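PDB 2JCB: 5-formyltetrahydrofolate cyclo-ligase family protein from Bacillus anthracis, which catalyses the ATP-dependent, irreversible cyclisation of 5-formyltetrahydrofolate to 5,10-methenyltetrahydrofolate, a step of folate metabolism. Local coordinates for residues Val122-Ile127 against Asp152-His157. Residues are numbered along the deposited sequence; the frame is centred on the assembly and turned at random.
Sequences VNADEI and DRYLVH. With MG (magnesium ion), chain E; ADP (adenosine-5'-diphosphate), chain C.
Y154 reaches from the helix carrying D152 and R153 to the loop 122-127, and its phenol end makes the close contacts. With CG anti to the backbone N (chi1 180°), the ring extends towards the loop. OH lies 3.6 Å from A124 CB and 3.6 Å from I127 CD1. The A124 methyl sits oblique to the ring, its CB 4.3 Å from Y154 CZ. The I127 side chain runs slantwise to Y154 and also packs on F95 and V82. F95 meets the Y154 ring at about 50°, so the aromatic is held beside strand 92-98. This is the tight part.

Water 1 lies at the ring edge, in its plane, with its O 2.7 Å from Y154 OH. The looser side begins beyond it. The water gives only a weak hydrogen bond to V122 O, at 3.4 Å, so it bridges the segments lightly. H157 is exposed, and its imidazole turns off from the loop. The loop itself turns at N123, where OD1 accepts from D125 N in an Asx turn at the start of the 3-10 segment 124-126.

D152 and R153, the two residues just before Y154, meet the nucleotide and its metal. D152 OD2 binds magnesium at 1.9 Å, with D181 as the other protein ligand. R153 CZ is 3.4 Å from ADP C4, which lies over the centre of the guanidinium face.

Y154 OH touches two methyls yet has polar partners in water 1 and, weakly, Q130 NE2. The join between helix and loop is therefore light, made by packing and water rather than by a direct polar bond.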
loop_
_atom_site.group_PDB
_atom_site.type_symbol
_atom_site.label_atom_id
_atom_site.label_comp_id
_atom_site.label_asym_id
_atom_site.label_seq_id
_atom_site.Cartn_x
_atom_site.Cartn_y
_atom_site.Cartn_z
ATOM N N VAL A 122 6.524 4.037 15.593
ATOM C CA VAL A 122 5.264 4.722 15.928
ATOM C C VAL A 122 4.154 3.668 16.094
ATOM O O VAL A 122 3.959 2.822 15.225
ATOM C CB VAL A 122 4.903 5.807 14.868
ATOM C CG1 VAL A 122 3.584 6.485 15.208
ATOM C CG2 VAL A 122 5.979 6.864 14.819
ATOM N N ASN A 123 3.473 3.723 17.235
ATOM C CA ASN A 123 2.366 2.814 17.585
ATOM C C ASN A 123 1.216 2.956 16.603
ATOM O O ASN A 123 0.940 4.068 16.162
ATOM C CB ASN A 123 1.875 3.171 19.004
ATOM C CG ASN A 123 1.004 2.085 19.636
ATOM O OD1 ASN A 123 -0.103 1.778 19.168
ATOM N ND2 ASN A 123 1.482 1.533 20.740
ATOM N N ALA A 124 0.573 1.837 16.249
ATOM C CA ALA A 124 -0.590 1.837 15.344
ATOM C C ALA A 124 -1.707 2.817 15.758
ATOM O O ALA A 124 -2.347 3.424 14.892
ATOM C CB ALA A 124 -1.153 0.431 15.214
ATOM N N ASP A 125 -1.919 3.002 17.057
ATOM C CA ASP A 125 -2.979 3.903 17.510
ATOM C C ASP A 125 -2.606 5.392 17.317
ATOM O O ASP A 125 -3.407 6.283 17.605
ATOM C CB ASP A 125 -3.388 3.575 18.965
ATOM C CG ASP A 125 -2.304 3.908 19.976
ATOM O OD1 ASP A 125 -1.450 4.794 19.685
ATOM O OD2 ASP A 125 -2.316 3.304 21.085
ATOM N N GLU A 126 -1.390 5.660 16.836
ATOM C CA GLU A 126 -0.922 7.036 16.542
ATOM C C GLU A 126 -0.863 7.351 15.032
ATOM O O GLU A 126 -0.485 8.455 14.619
ATOM C CB GLU A 126 0.467 7.226 17.141
ATOM C CG GLU A 126 0.414 7.407 18.615
ATOM C CD GLU A 126 1.731 7.877 19.181
ATOM O OE1 GLU A 126 2.009 7.522 20.347
ATOM O OE2 GLU A 126 2.469 8.605 18.457
ATOM N N ILE A 127 -1.239 6.386 14.218
ATOM C CA ILE A 127 -1.161 6.534 12.784
ATOM C C ILE A 127 -2.600 6.781 12.289
ATOM O O ILE A 127 -3.465 5.954 12.522
ATOM C CB ILE A 127 -0.535 5.270 12.100
ATOM C CG1 ILE A 127 0.899 4.988 12.641
ATOM C CG2 ILE A 127 -0.612 5.394 10.551
ATOM C CD1 ILE A 127 1.504 3.628 12.231
ATOM N N ASP A 152 -2.404 -8.292 6.001
ATOM C CA ASP A 152 -3.469 -9.082 6.567
ATOM C C ASP A 152 -3.283 -9.200 8.094
ATOM O O ASP A 152 -4.252 -9.083 8.828
ATOM C CB ASP A 152 -3.517 -10.463 5.912
ATOM C CG ASP A 152 -4.212 -10.438 4.555
ATOM O OD1 ASP A 152 -4.965 -9.470 4.252
ATOM O OD2 ASP A 152 -4.020 -11.377 3.764
ATOM N N ARG A 153 -2.027 -9.387 8.552
ATOM C CA ARG A 153 -1.739 -9.556 9.965
ATOM C C ARG A 153 -1.825 -8.214 10.681
ATOM O O ARG A 153 -2.384 -8.103 11.765
ATOM C CB ARG A 153 -0.354 -10.177 10.147
ATOM C CG ARG A 153 -0.272 -11.611 9.685
ATOM C CD ARG A 153 1.146 -12.103 9.895
ATOM N NE ARG A 153 1.342 -13.537 9.726
ATOM C CZ ARG A 153 1.434 -14.128 8.540
ATOM N NH1 ARG A 153 1.687 -15.426 8.476
ATOM N NH2 ARG A 153 1.286 -13.400 7.424
ATOM N N TYR A 154 -1.220 -7.206 10.074
ATOM C CA TYR A 154 -1.157 -5.864 10.655
ATOM C C TYR A 154 -2.547 -5.238 10.813
ATOM O O TYR A 154 -2.851 -4.661 11.847
ATOM C CB TYR A 154 -0.314 -4.954 9.772
ATOM C CG TYR A 154 -0.217 -3.562 10.305
ATOM C CD1 TYR A 154 0.683 -3.257 11.325
ATOM C CD2 TYR A 154 -1.013 -2.535 9.800
ATOM C CE1 TYR A 154 0.790 -2.006 11.831
ATOM C CE2 TYR A 154 -0.925 -1.237 10.323
ATOM C CZ TYR A 154 -0.012 -0.986 11.335
ATOM O OH TYR A 154 0.142 0.269 11.851
ATOM N N LEU A 155 -3.385 -5.404 9.803
ATOM C CA LEU A 155 -4.712 -4.774 9.823
ATOM C C LEU A 155 -5.667 -5.351 10.865
ATOM O O LEU A 155 -6.704 -4.738 11.147
ATOM C CB LEU A 155 -5.350 -4.728 8.423
ATOM C CG LEU A 155 -4.629 -3.826 7.433
ATOM C CD1 LEU A 155 -5.255 -4.007 6.050
ATOM C CD2 LEU A 155 -4.630 -2.375 7.900
ATOM N N VAL A 156 -5.328 -6.512 11.433
ATOM C CA VAL A 156 -6.079 -7.065 12.589
ATOM C C VAL A 156 -6.120 -6.053 13.744
ATOM O O VAL A 156 -7.176 -5.842 14.328
ATOM C CB VAL A 156 -5.486 -8.396 13.073
ATOM C CG1 VAL A 156 -6.231 -8.920 14.345
ATOM C CG2 VAL A 156 -5.560 -9.433 11.976
ATOM N N HIS A 157 -4.989 -5.418 14.045
ATOM C CA HIS A 157 -4.875 -4.532 15.197
ATOM C C HIS A 157 -4.926 -3.044 14.857
ATOM O O HIS A 157 -5.015 -2.188 15.739
ATOM C CB HIS A 157 -3.612 -4.880 15.997
ATOM C CG HIS A 157 -3.525 -6.333 16.344
ATOM N ND1 HIS A 157 -4.336 -6.924 17.289
ATOM C CD2 HIS A 157 -2.758 -7.327 15.832
ATOM C CE1 HIS A 157 -4.062 -8.214 17.358
ATOM N NE2 HIS A 157 -3.107 -8.484 16.486
HETATM MG MG MG E . -4.205 -11.870 1.916
HETATM P PB ADP C . -1.332 -11.593 0.506
HETATM O O1B ADP C . 0.011 -10.890 0.679
HETATM O O2B ADP C . -1.798 -11.528 -0.901
HETATM O O3B ADP C . -2.255 -11.072 1.587
HETATM P PA ADP C . -1.967 -14.264 1.510
HETATM O O1A ADP C . -3.369 -13.776 1.764
HETATM O O2A ADP C . -1.846 -15.511 0.788
HETATM O O3A ADP C . -1.035 -13.139 0.803
HETATM O "O5'" ADP C . -1.286 -14.536 2.952
HETATM C "C5'" ADP C . -0.002 -15.195 2.910
HETATM C "C4'" ADP C . 0.195 -16.082 4.114
HETATM O "O4'" ADP C . -0.026 -15.296 5.274
HETATM C "C3'" ADP C . -0.837 -17.204 4.100
HETATM O "O3'" ADP C . -0.122 -18.423 4.154
HETATM C "C2'" ADP C . -1.676 -16.970 5.339
HETATM O "O2'" ADP C . -1.848 -18.145 6.078
HETATM C "C1'" ADP C . -0.864 -16.005 6.184
HETATM N N9 ADP C . -1.683 -15.077 7.007
HETATM C C8 ADP C . -2.342 -13.993 6.558
HETATM N N7 ADP C . -2.949 -13.350 7.583
HETATM C C5 ADP C . -2.697 -14.010 8.715
HETATM C C6 ADP C . -3.030 -13.830 10.153
HETATM N N6 ADP C . -3.796 -12.802 10.570
HETATM N N1 ADP C . -2.510 -14.693 11.027
HETATM C C2 ADP C . -1.751 -15.736 10.632
HETATM N N3 ADP C . -1.394 -15.943 9.349
HETATM C C4 ADP C . -1.814 -15.125 8.349
HETATM O O HOH W 1 2.065 0.458 13.684
HETATM O O HOH W 2 -5.198 -10.022 1.626
HETATM O O HOH W 3 -4.496 -12.153 -0.324
#